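Local atomic coordinates of aclacinomycin-N/aclacinomycin-A oxidase (Streptomyces galilaeus, PDB entry 2IPI), a protein that oxidises the terminal sugar of aclacinomycins in two successive oxygen-dependent steps, using a bicovalently bound FAD, to complete the biosynthesis of these polyketide antibiotics. Residues F113-P125 and T223-P237. Sequence-based numbering, arbitrary orientation.
Sequences FYDSGKRAFAVEP and TRYWFRTPGATGTDP
NH1 of R119 is gripped by two backbone carbonyls of the loop after strand 223-227. It meets O of G234 at 2.8 Å, almost in the guanidinium plane and nearly straight (165°), while its bond to O of A232 is more bent; NH2 adds a weak bond to the same O of A232. CG of R119 stands anti to its own N (chi1 -153°) and the chain bends at chi3, which turns the group into the loop; NE of R228 lies over one guanidinium face. At the loop's far end, P237 lays its CG over the Y114 ring as a CH-pi contact, 3.6 Å from the centroid, and its CB reaches CZ of F121 (3.7 Å). The strands exemplify antiparallel pairing within the five-stranded sheet of the PCMH-type FAD-binding domain: F121 with F227 and V123 with Y225 are hydrogen-bonded pairs, A122 with W226 a non-hydrogen-bonded one. CG2 of V123 presses the F227 ring edge at CE1 (3.3 Å). W226 lies with A122 on the other face; CB of A120 meets its ring edge at CE3 (3.3 Å), and NE1 hydrogen-bonds to E181. R224, salt-bridged to E181, makes a weak, long second bridge to E124; next along the chain, P125 touches FAD.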
loop_
_atom_site.group_PDB
_atom_site.type_symbol
_atom_site.label_atom_id
_atom_site.label_comp_id
_atom_site.label_asym_id
_atom_site.label_seq_id
_atom_site.Cartn_x
_atom_site.Cartn_y
_atom_site.Cartn_z
ATOM N N PHE A 113 0.793 -1.516 22.176
ATOM C CA PHE A 113 1.627 -1.729 23.357
ATOM C C PHE A 113 2.577 -2.882 23.080
ATOM O O PHE A 113 2.487 -3.525 22.039
ATOM C CB PHE A 113 0.748 -2.001 24.568
ATOM C CG PHE A 113 -0.191 -3.193 24.462
ATOM C CD1 PHE A 113 0.209 -4.456 24.861
ATOM C CD2 PHE A 113 -1.467 -3.045 23.969
ATOM C CE1 PHE A 113 -0.647 -5.532 24.763
ATOM C CE2 PHE A 113 -2.342 -4.117 23.870
ATOM C CZ PHE A 113 -1.939 -5.375 24.278
ATOM N N TYR A 114 3.505 -3.139 23.976
ATOM C CA TYR A 114 4.370 -4.291 23.935
ATOM C C TYR A 114 3.853 -5.372 24.870
ATOM O O TYR A 114 3.309 -5.073 25.933
ATOM C CB TYR A 114 5.780 -3.882 24.372
ATOM C CG TYR A 114 6.714 -5.060 24.476
ATOM C CD1 TYR A 114 7.055 -5.830 23.368
ATOM C CD2 TYR A 114 7.245 -5.378 25.716
ATOM C CE1 TYR A 114 7.912 -6.901 23.508
ATOM C CE2 TYR A 114 8.103 -6.444 25.850
ATOM C CZ TYR A 114 8.431 -7.207 24.746
ATOM O OH TYR A 114 9.292 -8.259 24.920
ATOM N N ASP A 115 4.012 -6.641 24.521
ATOM C CA ASP A 115 3.688 -7.671 25.505
ATOM C C ASP A 115 4.943 -8.448 25.880
ATOM O O ASP A 115 5.436 -9.237 25.073
ATOM C CB ASP A 115 2.634 -8.645 25.004
ATOM C CG ASP A 115 2.163 -9.574 26.107
ATOM O OD1 ASP A 115 0.924 -9.694 26.226
ATOM O OD2 ASP A 115 2.960 -10.184 26.838
ATOM N N SER A 116 5.455 -8.200 27.084
ATOM C CA SER A 116 6.664 -8.880 27.537
ATOM C C SER A 116 6.492 -10.392 27.439
ATOM O O SER A 116 7.437 -11.127 27.149
ATOM C CB SER A 116 7.031 -8.489 28.970
ATOM O OG SER A 116 6.409 -7.284 29.356
ATOM N N GLY A 117 5.255 -10.830 27.684
ATOM C CA GLY A 117 5.009 -12.267 27.659
ATOM C C GLY A 117 5.380 -12.820 26.288
ATOM O O GLY A 117 6.316 -13.603 26.146
ATOM N N LYS A 118 4.619 -12.373 25.308
ATOM C CA LYS A 118 4.626 -12.806 23.929
ATOM C C LYS A 118 5.887 -12.365 23.202
ATOM O O LYS A 118 6.204 -12.823 22.104
ATOM C CB LYS A 118 3.404 -12.231 23.200
ATOM C CG LYS A 118 2.104 -12.965 23.436
ATOM C CD LYS A 118 1.220 -12.266 24.449
ATOM C CE LYS A 118 0.664 -13.244 25.479
ATOM N NZ LYS A 118 -0.817 -13.246 25.472
ATOM N N ARG A 119 6.637 -11.456 23.828
ATOM C CA ARG A 119 7.834 -10.928 23.174
ATOM C C ARG A 119 7.427 -10.292 21.842
ATOM O O ARG A 119 8.075 -10.467 20.810
ATOM C CB ARG A 119 8.868 -12.033 22.974
ATOM C CG ARG A 119 10.307 -11.570 22.912
ATOM C CD ARG A 119 11.243 -12.740 23.202
ATOM N NE ARG A 119 11.372 -13.581 22.020
ATOM C CZ ARG A 119 12.422 -13.588 21.209
ATOM N NH1 ARG A 119 13.462 -12.790 21.438
ATOM N NH2 ARG A 119 12.452 -14.392 20.154
ATOM N N ALA A 120 6.323 -9.552 21.921
ATOM C CA ALA A 120 5.800 -8.962 20.692
ATOM C C ALA A 120 5.114 -7.636 20.950
ATOM O O ALA A 120 4.754 -7.310 22.081
ATOM C CB ALA A 120 4.831 -9.929 20.016
ATOM N N PHE A 121 4.918 -6.866 19.884
ATOM C CA PHE A 121 4.245 -5.586 19.975
ATOM C C PHE A 121 2.802 -5.605 19.459
ATOM O O PHE A 121 2.608 -5.951 18.276
ATOM C CB PHE A 121 5.050 -4.580 19.154
ATOM C CG PHE A 121 6.358 -4.100 19.749
ATOM C CD1 PHE A 121 7.533 -4.749 19.424
ATOM C CD2 PHE A 121 6.407 -3.019 20.614
ATOM C CE1 PHE A 121 8.766 -4.355 19.916
ATOM C CE2 PHE A 121 7.645 -2.605 21.103
ATOM C CZ PHE A 121 8.808 -3.264 20.753
ATOM N N ALA A 122 1.871 -5.211 20.318
ATOM C CA ALA A 122 0.440 -5.062 20.118
ATOM C C ALA A 122 0.038 -3.871 19.254
ATOM O O ALA A 122 0.363 -2.724 19.522
ATOM C CB ALA A 122 -0.305 -5.035 21.442
ATOM N N VAL A 123 -0.676 -4.096 18.147
ATOM C CA VAL A 123 -1.214 -2.966 17.380
ATOM C C VAL A 123 -2.622 -3.289 16.885
ATOM O O VAL A 123 -2.847 -4.275 16.174
ATOM C CB VAL A 123 -0.348 -2.529 16.191
ATOM C CG1 VAL A 123 1.121 -2.357 16.550
ATOM C CG2 VAL A 123 -0.432 -3.504 15.011
ATOM N N GLU A 124 -3.614 -2.463 17.230
ATOM C CA GLU A 124 -4.996 -2.760 16.779
ATOM C C GLU A 124 -5.254 -2.147 15.420
ATOM O O GLU A 124 -4.631 -1.154 15.065
ATOM C CB GLU A 124 -5.990 -2.283 17.832
ATOM C CG GLU A 124 -6.082 -3.253 19.011
ATOM C CD GLU A 124 -6.874 -2.689 20.173
ATOM O OE1 GLU A 124 -7.671 -1.743 20.053
ATOM O OE2 GLU A 124 -6.745 -3.232 21.297
ATOM N N PRO A 125 -6.157 -2.720 14.628
ATOM C CA PRO A 125 -6.320 -2.287 13.243
ATOM C C PRO A 125 -6.809 -0.849 13.095
ATOM O O PRO A 125 -6.621 -0.282 12.017
ATOM C CB PRO A 125 -7.407 -3.226 12.692
ATOM C CG PRO A 125 -8.159 -3.638 13.921
ATOM C CD PRO A 125 -7.088 -3.805 14.976
ATOM N N THR A 223 -8.359 -8.338 14.416
ATOM C CA THR A 223 -8.711 -7.604 15.620
ATOM C C THR A 223 -7.451 -7.111 16.344
ATOM O O THR A 223 -7.551 -6.270 17.243
ATOM C CB THR A 223 -9.544 -8.485 16.566
ATOM O OG1 THR A 223 -9.706 -7.866 17.848
ATOM C CG2 THR A 223 -8.805 -9.787 16.833
ATOM N N ARG A 224 -6.311 -7.620 15.927
ATOM C CA ARG A 224 -5.017 -7.298 16.507
ATOM C C ARG A 224 -3.859 -7.944 15.753
ATOM O O ARG A 224 -3.901 -9.122 15.391
ATOM C CB ARG A 224 -4.928 -7.750 17.976
ATOM C CG ARG A 224 -3.591 -7.356 18.594
ATOM C CD ARG A 224 -3.545 -7.698 20.070
ATOM N NE ARG A 224 -4.540 -6.942 20.806
ATOM C CZ ARG A 224 -5.362 -7.310 21.763
ATOM N NH1 ARG A 224 -5.360 -8.559 22.201
ATOM N NH2 ARG A 224 -6.189 -6.408 22.285
ATOM N N TYR A 225 -2.794 -7.189 15.512
ATOM C CA TYR A 225 -1.610 -7.667 14.841
ATOM C C TYR A 225 -0.425 -7.698 15.813
ATOM O O TYR A 225 -0.448 -6.802 16.661
ATOM C CB TYR A 225 -1.192 -6.739 13.693
ATOM C CG TYR A 225 -2.049 -6.620 12.473
ATOM C CD1 TYR A 225 -3.061 -5.678 12.357
ATOM C CD2 TYR A 225 -1.822 -7.480 11.396
ATOM C CE1 TYR A 225 -3.835 -5.593 11.215
ATOM C CE2 TYR A 225 -2.602 -7.393 10.256
ATOM C CZ TYR A 225 -3.598 -6.456 10.167
ATOM O OH TYR A 225 -4.357 -6.379 9.011
ATOM N N TRP A 226 0.487 -8.617 15.642
ATOM C CA TRP A 226 1.693 -8.775 16.443
ATOM C C TRP A 226 2.955 -8.639 15.616
ATOM O O TRP A 226 3.085 -9.311 14.596
ATOM C CB TRP A 226 1.689 -10.087 17.260
ATOM C CG TRP A 226 0.616 -10.116 18.324
ATOM C CD1 TRP A 226 -0.671 -10.534 18.105
ATOM C CD2 TRP A 226 0.671 -9.758 19.713
ATOM N NE1 TRP A 226 -1.399 -10.441 19.263
ATOM C CE2 TRP A 226 -0.603 -9.963 20.273
ATOM C CE3 TRP A 226 1.667 -9.257 20.550
ATOM C CZ2 TRP A 226 -0.912 -9.710 21.606
ATOM C CZ3 TRP A 226 1.367 -9.003 21.879
ATOM C CH2 TRP A 226 0.085 -9.223 22.412
ATOM N N PHE A 227 3.869 -7.765 16.045
ATOM C CA PHE A 227 5.123 -7.588 15.322
ATOM C C PHE A 227 6.371 -7.928 16.130
ATOM O O PHE A 227 6.484 -7.568 17.292
ATOM C CB PHE A 227 5.280 -6.116 14.849
ATOM C CG PHE A 227 4.202 -5.820 13.811
ATOM C CD1 PHE A 227 3.013 -5.233 14.196
ATOM C CD2 PHE A 227 4.421 -6.166 12.483
ATOM C CE1 PHE A 227 1.999 -5.005 13.273
ATOM C CE2 PHE A 227 3.410 -5.929 11.561
ATOM C CZ PHE A 227 2.221 -5.351 11.950
ATOM N N ARG A 228 7.288 -8.591 15.438
ATOM C CA ARG A 228 8.617 -8.907 15.893
ATOM C C ARG A 228 9.474 -9.304 14.700
ATOM O O ARG A 228 9.051 -10.146 13.900
ATOM C CB ARG A 228 8.570 -10.051 16.908
ATOM C CG ARG A 228 9.711 -10.063 17.907
ATOM C CD ARG A 228 10.553 -11.314 17.762
ATOM N NE ARG A 228 9.892 -12.477 18.345
ATOM C CZ ARG A 228 9.090 -13.328 17.728
ATOM N NH1 ARG A 228 8.803 -13.171 16.434
ATOM N NH2 ARG A 228 8.557 -14.355 18.387
ATOM N N THR A 229 10.662 -8.726 14.597
ATOM C CA THR A 229 11.582 -9.149 13.545
ATOM C C THR A 229 11.944 -10.616 13.719
ATOM O O THR A 229 12.414 -10.982 14.795
ATOM C CB THR A 229 12.852 -8.281 13.533
ATOM O OG1 THR A 229 12.452 -6.908 13.383
ATOM C CG2 THR A 229 13.730 -8.656 12.356
ATOM N N PRO A 230 11.736 -11.453 12.711
ATOM C CA PRO A 230 12.105 -12.878 12.812
ATOM C C PRO A 230 13.549 -13.037 13.269
ATOM O O PRO A 230 13.870 -13.924 14.067
ATOM C CB PRO A 230 11.887 -13.397 11.398
ATOM C CG PRO A 230 10.772 -12.516 10.891
ATOM C CD PRO A 230 11.112 -11.142 11.407
ATOM N N GLY A 231 14.451 -12.167 12.808
ATOM C CA GLY A 231 15.776 -12.208 13.447
ATOM C C GLY A 231 15.749 -11.359 14.713
ATOM O O GLY A 231 16.316 -10.260 14.669
ATOM N N ALA A 232 15.128 -11.809 15.814
ATOM C CA ALA A 232 15.157 -11.008 17.043
ATOM C C ALA A 232 15.422 -11.771 18.336
ATOM O O ALA A 232 14.564 -12.500 18.841
ATOM C CB ALA A 232 13.815 -10.276 17.116
ATOM N N THR A 233 16.593 -11.638 18.958
ATOM C CA THR A 233 16.965 -12.283 20.212
ATOM C C THR A 233 16.678 -11.463 21.466
ATOM O O THR A 233 16.788 -10.239 21.494
ATOM C CB THR A 233 18.475 -12.608 20.196
ATOM O OG1 THR A 233 18.705 -13.705 19.292
ATOM C CG2 THR A 233 18.990 -13.065 21.549
ATOM N N GLY A 234 16.319 -12.150 22.552
ATOM C CA GLY A 234 16.200 -11.560 23.864
ATOM C C GLY A 234 14.868 -10.967 24.242
ATOM O O GLY A 234 13.882 -11.019 23.513
ATOM N N THR A 235 14.824 -10.356 25.431
ATOM C CA THR A 235 13.596 -9.846 26.028
ATOM C C THR A 235 13.514 -8.327 26.023
ATOM O O THR A 235 12.538 -7.764 26.522
ATOM C CB THR A 235 13.474 -10.346 27.487
ATOM O OG1 THR A 235 14.622 -9.915 28.239
ATOM C CG2 THR A 235 13.475 -11.865 27.531
ATOM N N ASP A 236 14.521 -7.653 25.479
ATOM C CA ASP A 236 14.558 -6.192 25.401
ATOM C C ASP A 236 13.742 -5.680 24.225
ATOM O O ASP A 236 14.140 -5.970 23.089
ATOM C CB ASP A 236 16.008 -5.721 25.254
ATOM C CG ASP A 236 16.137 -4.220 25.443
ATOM O OD1 ASP A 236 15.214 -3.464 25.085
ATOM O OD2 ASP A 236 17.179 -3.765 25.966
ATOM N N PRO A 237 12.635 -4.979 24.449
ATOM C CA PRO A 237 11.775 -4.578 23.316
ATOM C C PRO A 237 12.507 -3.690 22.314
ATOM O O PRO A 237 12.301 -3.810 21.110
ATOM C CB PRO A 237 10.628 -3.805 23.970
ATOM C CG PRO A 237 10.603 -4.328 25.373
ATOM C CD PRO A 237 12.053 -4.524 25.719
#